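Uracil-DNA glycosylase (Epstein-Barr virus, PDB 6LYJ) belongs to the uracil-DNA glycosylase superfamily, whose members share an alpha/beta fold built on a central four-stranded parallel sheet. Local coordinates at residues C71-W74 with A75-C78; N99-A102 with F103-A106. All coordinates share one frame; numbering follows the deposited sequence.

Overall arrangement
Interactions 1 and 2 are both local turns in loops of the alpha/beta fold, the first between strands 64-65 and 85-89, the second between strand 85-89 and helix 113-125. Their centres lie about 11 Å apart and they pack on each other: W74 rests on G100 and L101, A73 on N99, and F77 on L101. Both are largely buried and both lean on strand 145-149, through W74 in 71-78 and through L101 and A102 in 99-106. In 71-78 backbone bonds make the turn and R76, the exposed residue, brings a charged group that lies on the backbone; in 99-106 an uncharged amide, a hydroxyl and a water tie the two arms of a loop.

Interaction 1 of 2, residues C71-W74 with A75-C78; sequences CMAW and ARFC
R76 folds back along the turn and lays its guanidinium over the backbone of A73, whose CA stands above the centre of the group, 3.7 Å from R76 CZ. The chain reaches this place by starting beside its own backbone N (chi1 -62°), running nearly extended and then bending at chi3 (-71°). NH2 comes alongside the methyl of A73, with 3.6 Å between R76 NH2 and A73 CB, and bonds to the carbonyl of D69. On the edge of the group, NH1 bonds weakly, in plane, to a water that also takes the backbone N-H of M72.

W74 has CG between the backbone N and the carbonyl carbon (chi1 55°), which brings the indole back over its own turn. W74 NE1 bonds weakly to C71 O (3.0 Å). The methyl of A75 sits over one face, A75 CB lying 3.9 Å from the centroid of the W74 six-membered ring, a CH-pi contact. F77 turns its ring edge to the A73 carbonyl, with F77 CD1 3.2 Å from A73 O.

Along the backbone, the turn closes twice: A75 N donates to M72 O at 2.9 Å, and R76 N to A73 O at 3.0 Å. Another water bridges W74 O and F77 N. Successive i to i+3 bonds mark a short 3-10 turn, here packed through W74 against strand 145-149 and helix 167-181.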
ATOM      1  N   CYS A  71      13.540  -9.319   2.049  1.00 20.39           N
ATOM      2  CA  CYS A  71      12.188  -9.316   2.597  1.00 20.95           C
ATOM      3  C   CYS A  71      12.147  -8.868   4.054  1.00 18.07           C
ATOM      4  O   CYS A  71      11.063  -8.539   4.546  1.00 17.44           O
ATOM      5  CB  CYS A  71      11.530 -10.696   2.453  1.00 19.88           C
ATOM      6  SG  CYS A  71      12.126 -12.001   3.559  1.00 27.26           S
ATOM      7  N   MET A  72      13.290  -8.828   4.745  1.00 17.06           N
ATOM      8  CA  MET A  72      13.378  -8.279   6.095  1.00 14.76           C
ATOM      9  C   MET A  72      14.126  -6.951   6.142  1.00 15.04           C
ATOM     10  O   MET A  72      14.586  -6.546   7.216  1.00 15.78           O
ATOM     11  CB  MET A  72      14.043  -9.282   7.041  1.00 13.99           C
ATOM     12  CG  MET A  72      13.332 -10.622   7.150  1.00 16.23           C
ATOM     13  SD  MET A  72      11.630 -10.477   7.738  1.00 20.66           S
ATOM     14  CE  MET A  72      11.121 -12.195   7.720  1.00 18.20           C
ATOM     15  N   ALA A  73      14.287  -6.276   4.999  1.00 13.97           N
ATOM     16  CA  ALA A  73      15.018  -5.010   4.997  1.00 16.84           C
ATOM     17  C   ALA A  73      14.385  -3.994   5.937  1.00 15.30           C
ATOM     18  O   ALA A  73      15.096  -3.189   6.551  1.00 17.71           O
ATOM     19  CB  ALA A  73      15.097  -4.441   3.578  1.00 14.51           C
ATOM     20  N   TRP A  74      13.055  -4.032   6.076  1.00 15.09           N
ATOM     21  CA  TRP A  74      12.340  -3.129   6.972  1.00 17.13           C
ATOM     22  C   TRP A  74      12.809  -3.226   8.417  1.00 19.74           C
ATOM     23  O   TRP A  74      12.531  -2.319   9.208  1.00 23.21           O
ATOM     24  CB  TRP A  74      10.841  -3.424   6.922  1.00 10.96           C
ATOM     25  CG  TRP A  74      10.525  -4.857   7.225  1.00 17.04           C
ATOM     26  CD1 TRP A  74      10.437  -5.886   6.330  1.00 14.17           C
ATOM     27  CD2 TRP A  74      10.290  -5.428   8.517  1.00 19.19           C
ATOM     28  NE1 TRP A  74      10.143  -7.058   6.982  1.00 15.24           N
ATOM     29  CE2 TRP A  74      10.050  -6.806   8.326  1.00 19.05           C
ATOM     30  CE3 TRP A  74      10.246  -4.909   9.813  1.00 20.78           C
ATOM     31  CZ2 TRP A  74       9.776  -7.670   9.385  1.00 15.78           C
ATOM     32  CZ3 TRP A  74       9.971  -5.771  10.864  1.00 21.48           C
ATOM     33  CH2 TRP A  74       9.741  -7.134  10.643  1.00 14.94           C
ATOM     34  N   ALA A  75      13.497  -4.302   8.785  1.00 17.55           N
ATOM     35  CA  ALA A  75      13.937  -4.498  10.156  1.00 17.39           C
ATOM     36  C   ALA A  75      15.385  -4.089  10.397  1.00 15.10           C
ATOM     37  O   ALA A  75      15.849  -4.175  11.535  1.00 19.70           O
ATOM     38  CB  ALA A  75      13.745  -5.964  10.558  1.00 16.48           C
ATOM     39  N   ARG A  76      16.109  -3.654   9.365  1.00 16.42           N
ATOM     40  CA  ARG A  76      17.552  -3.464   9.466  1.00 16.62           C
ATOM     41  C   ARG A  76      17.991  -2.004   9.563  1.00 21.02           C
ATOM     42  O   ARG A  76      19.197  -1.744   9.554  1.00 23.40           O
ATOM     43  CB  ARG A  76      18.258  -4.129   8.282  1.00 21.02           C
ATOM     44  CG  ARG A  76      18.057  -5.639   8.198  1.00 23.79           C
ATOM     45  CD  ARG A  76      19.077  -6.290   7.264  1.00 26.82           C
ATOM     46  NE  ARG A  76      18.844  -5.983   5.853  1.00 23.66           N
ATOM     47  CZ  ARG A  76      18.238  -6.804   5.003  1.00 20.78           C
ATOM     48  NH1 ARG A  76      17.803  -7.985   5.419  1.00 19.18           N
ATOM     49  NH2 ARG A  76      18.074  -6.448   3.734  1.00 18.20           N
ATOM     50  N   PHE A  77      17.069  -1.047   9.679  1.00 21.83           N
ATOM     51  CA  PHE A  77      17.474   0.355   9.628  1.00 22.85           C
ATOM     52  C   PHE A  77      17.588   1.018  10.994  1.00 25.05           C
ATOM     53  O   PHE A  77      18.148   2.115  11.084  1.00 21.11           O
ATOM     54  CB  PHE A  77      16.491   1.176   8.778  1.00 18.04           C
ATOM     55  CG  PHE A  77      16.608   0.943   7.299  1.00 17.80           C
ATOM     56  CD1 PHE A  77      15.986  -0.137   6.697  1.00 16.02           C
ATOM     57  CD2 PHE A  77      17.333   1.824   6.505  1.00 18.77           C
ATOM     58  CE1 PHE A  77      16.089  -0.341   5.332  1.00 21.56           C
ATOM     59  CE2 PHE A  77      17.444   1.623   5.140  1.00 21.12           C
ATOM     60  CZ  PHE A  77      16.822   0.539   4.552  1.00 24.28           C
ATOM     61  N   CYS A  78      17.104   0.381  12.056  1.00 26.17           N
ATOM     62  CA  CYS A  78      17.240   0.948  13.388  1.00 28.61           C
ATOM     63  C   CYS A  78      17.020  -0.159  14.402  1.00 28.16           C
ATOM     64  O   CYS A  78      16.475  -1.219  14.080  1.00 27.13           O
ATOM     65  CB  CYS A  78      16.254   2.099  13.629  1.00 29.16           C
ATOM     66  SG  CYS A  78      14.532   1.587  13.807  1.00 27.86           S
TER
HETATM   67  O   HOH W   1      15.697 -10.379   4.358  1.00 26.00           O
HETATM   68  O   HOH W   2      14.157  -0.881  10.977  1.00 14.65           O

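Interaction 2 of 2, residues N99-A102 with F103-A106; sequences NGLA and FSVA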
ATOM      1  N   ASN A  99      11.401  -2.899  -2.308  1.00 15.48           N
ATOM      2  CA  ASN A  99      12.711  -2.887  -1.667  1.00 20.15           C
ATOM      3  C   ASN A  99      12.646  -3.348  -0.213  1.00 21.23           C
ATOM      4  O   ASN A  99      13.546  -3.032   0.571  1.00 18.41           O
ATOM      5  CB  ASN A  99      13.344  -1.491  -1.757  1.00 20.81           C
ATOM      6  CG  ASN A  99      12.519  -0.415  -1.050  1.00 19.26           C
ATOM      7  OD1 ASN A  99      11.542  -0.711  -0.364  1.00 20.59           O
ATOM      8  ND2 ASN A  99      12.918   0.841  -1.220  1.00 19.37           N
ATOM      9  N   GLY A 100      11.601  -4.082   0.169  1.00 20.51           N
ATOM     10  CA  GLY A 100      11.511  -4.590   1.520  1.00 15.12           C
ATOM     11  C   GLY A 100      10.948  -3.613   2.528  1.00 18.30           C
ATOM     12  O   GLY A 100      10.877  -3.951   3.718  1.00 15.98           O
ATOM     13  N   LEU A 101      10.582  -2.409   2.095  1.00 14.94           N
ATOM     14  CA  LEU A 101       9.896  -1.415   2.908  1.00 17.07           C
ATOM     15  C   LEU A 101       8.492  -1.199   2.357  1.00 17.84           C
ATOM     16  O   LEU A 101       8.261  -1.302   1.149  1.00 15.92           O
ATOM     17  CB  LEU A 101      10.645  -0.076   2.901  1.00 11.05           C
ATOM     18  CG  LEU A 101      12.158  -0.044   3.147  1.00 25.11           C
ATOM     19  CD1 LEU A 101      12.705   1.362   2.950  1.00 25.10           C
ATOM     20  CD2 LEU A 101      12.487  -0.535   4.534  1.00 21.65           C
ATOM     21  N   ALA A 102       7.550  -0.902   3.249  1.00 19.95           N
ATOM     22  CA  ALA A 102       6.227  -0.490   2.799  1.00 21.01           C
ATOM     23  C   ALA A 102       6.315   0.813   2.012  1.00 19.67           C
ATOM     24  O   ALA A 102       7.087   1.711   2.359  1.00 16.14           O
ATOM     25  CB  ALA A 102       5.286  -0.318   3.993  1.00 10.08           C
ATOM     26  N   PHE A 103       5.546   0.883   0.918  1.00 15.00           N
ATOM     27  CA  PHE A 103       5.337   2.086   0.107  1.00 19.45           C
ATOM     28  C   PHE A 103       6.571   2.553  -0.661  1.00 18.06           C
ATOM     29  O   PHE A 103       6.446   3.093  -1.765  1.00 23.77           O
ATOM     30  CB  PHE A 103       4.799   3.229   0.977  1.00 14.07           C
ATOM     31  CG  PHE A 103       3.418   2.969   1.505  1.00 16.41           C
ATOM     32  CD1 PHE A 103       2.326   2.961   0.648  1.00 19.10           C
ATOM     33  CD2 PHE A 103       3.212   2.706   2.849  1.00 17.78           C
ATOM     34  CE1 PHE A 103       1.049   2.705   1.126  1.00 16.41           C
ATOM     35  CE2 PHE A 103       1.938   2.453   3.338  1.00 16.45           C
ATOM     36  CZ  PHE A 103       0.856   2.450   2.473  1.00 14.63           C
ATOM     37  N   SER A 104       7.755   2.349  -0.100  1.00 14.95           N
ATOM     38  CA  SER A 104       8.978   2.832  -0.723  1.00 17.18           C
ATOM     39  C   SER A 104       9.319   2.027  -1.975  1.00 19.62           C
ATOM     40  O   SER A 104       8.962   0.854  -2.109  1.00 20.23           O
ATOM     41  CB  SER A 104      10.131   2.749   0.282  1.00 11.58           C
ATOM     42  OG  SER A 104      11.334   3.240  -0.267  1.00 15.84           O
ATOM     43  N   VAL A 105      10.032   2.674  -2.900  1.00 17.02           N
ATOM     44  CA  VAL A 105      10.646   1.989  -4.030  1.00 17.81           C
ATOM     45  C   VAL A 105      12.114   2.389  -4.085  1.00 18.17           C
ATOM     46  O   VAL A 105      12.516   3.448  -3.598  1.00 16.61           O
ATOM     47  CB  VAL A 105       9.945   2.298  -5.377  1.00 16.24           C
ATOM     48  CG1 VAL A 105       8.499   1.804  -5.364  1.00 15.21           C
ATOM     49  CG2 VAL A 105      10.001   3.788  -5.686  1.00 18.83           C
ATOM     50  N   ALA A 106      12.914   1.529  -4.712  1.00 21.38           N
ATOM     51  CA  ALA A 106      14.346   1.763  -4.818  1.00 21.96           C
ATOM     52  C   ALA A 106      14.641   2.985  -5.687  1.00 25.61           C
ATOM     53  O   ALA A 106      13.802   3.454  -6.463  1.00 24.28           O
ATOM     54  CB  ALA A 106      15.048   0.528  -5.383  1.00 24.27           C
TER
HETATM   55  O   HOH W   3       8.929  -1.498  -1.321  1.00 14.87           O
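N99 and S104 join the two arms of this loop through a nearly straight side-chain hydrogen bond. N99 ND2 donates to S104 OG over 3.0 Å at an N-H...O angle of 169°, and the hydroxyl oxygen lies almost in the amide plane. With OG anti to the backbone N, the serine torsion (chi1 -179°) turns the hydroxyl toward the N99 amide, and the same hydroxyl is hydrogen-bonded to G135 O and L137 N as well.

The other end of the same amide works within its own arm. N99 OD1 accepts from L101 N at 3.1 Å, closing an Asx turn round G100, whose positive phi suits a residue without a side chain. Among backbone bonds, S104 N to A102 O is weak, bent to 143°. A water between the arms accepts from N99 N and lies close to L101 O and S104 O.

Apolar packing fills in beside the polar groups. L101 CB lies 3.9 Å from S104 CB, and A102 CB is 3.8 Å from F103 CD2 at the start of the second arm. Beyond the loop, the F103 ring meets that of W190, and L101 packs on L147.

With donor and acceptor ends both engaged, the N99 amide is restrained against flipping, and the hydroxyl of S104 carries the link onward to G135 and L137 without any charged group in the contact.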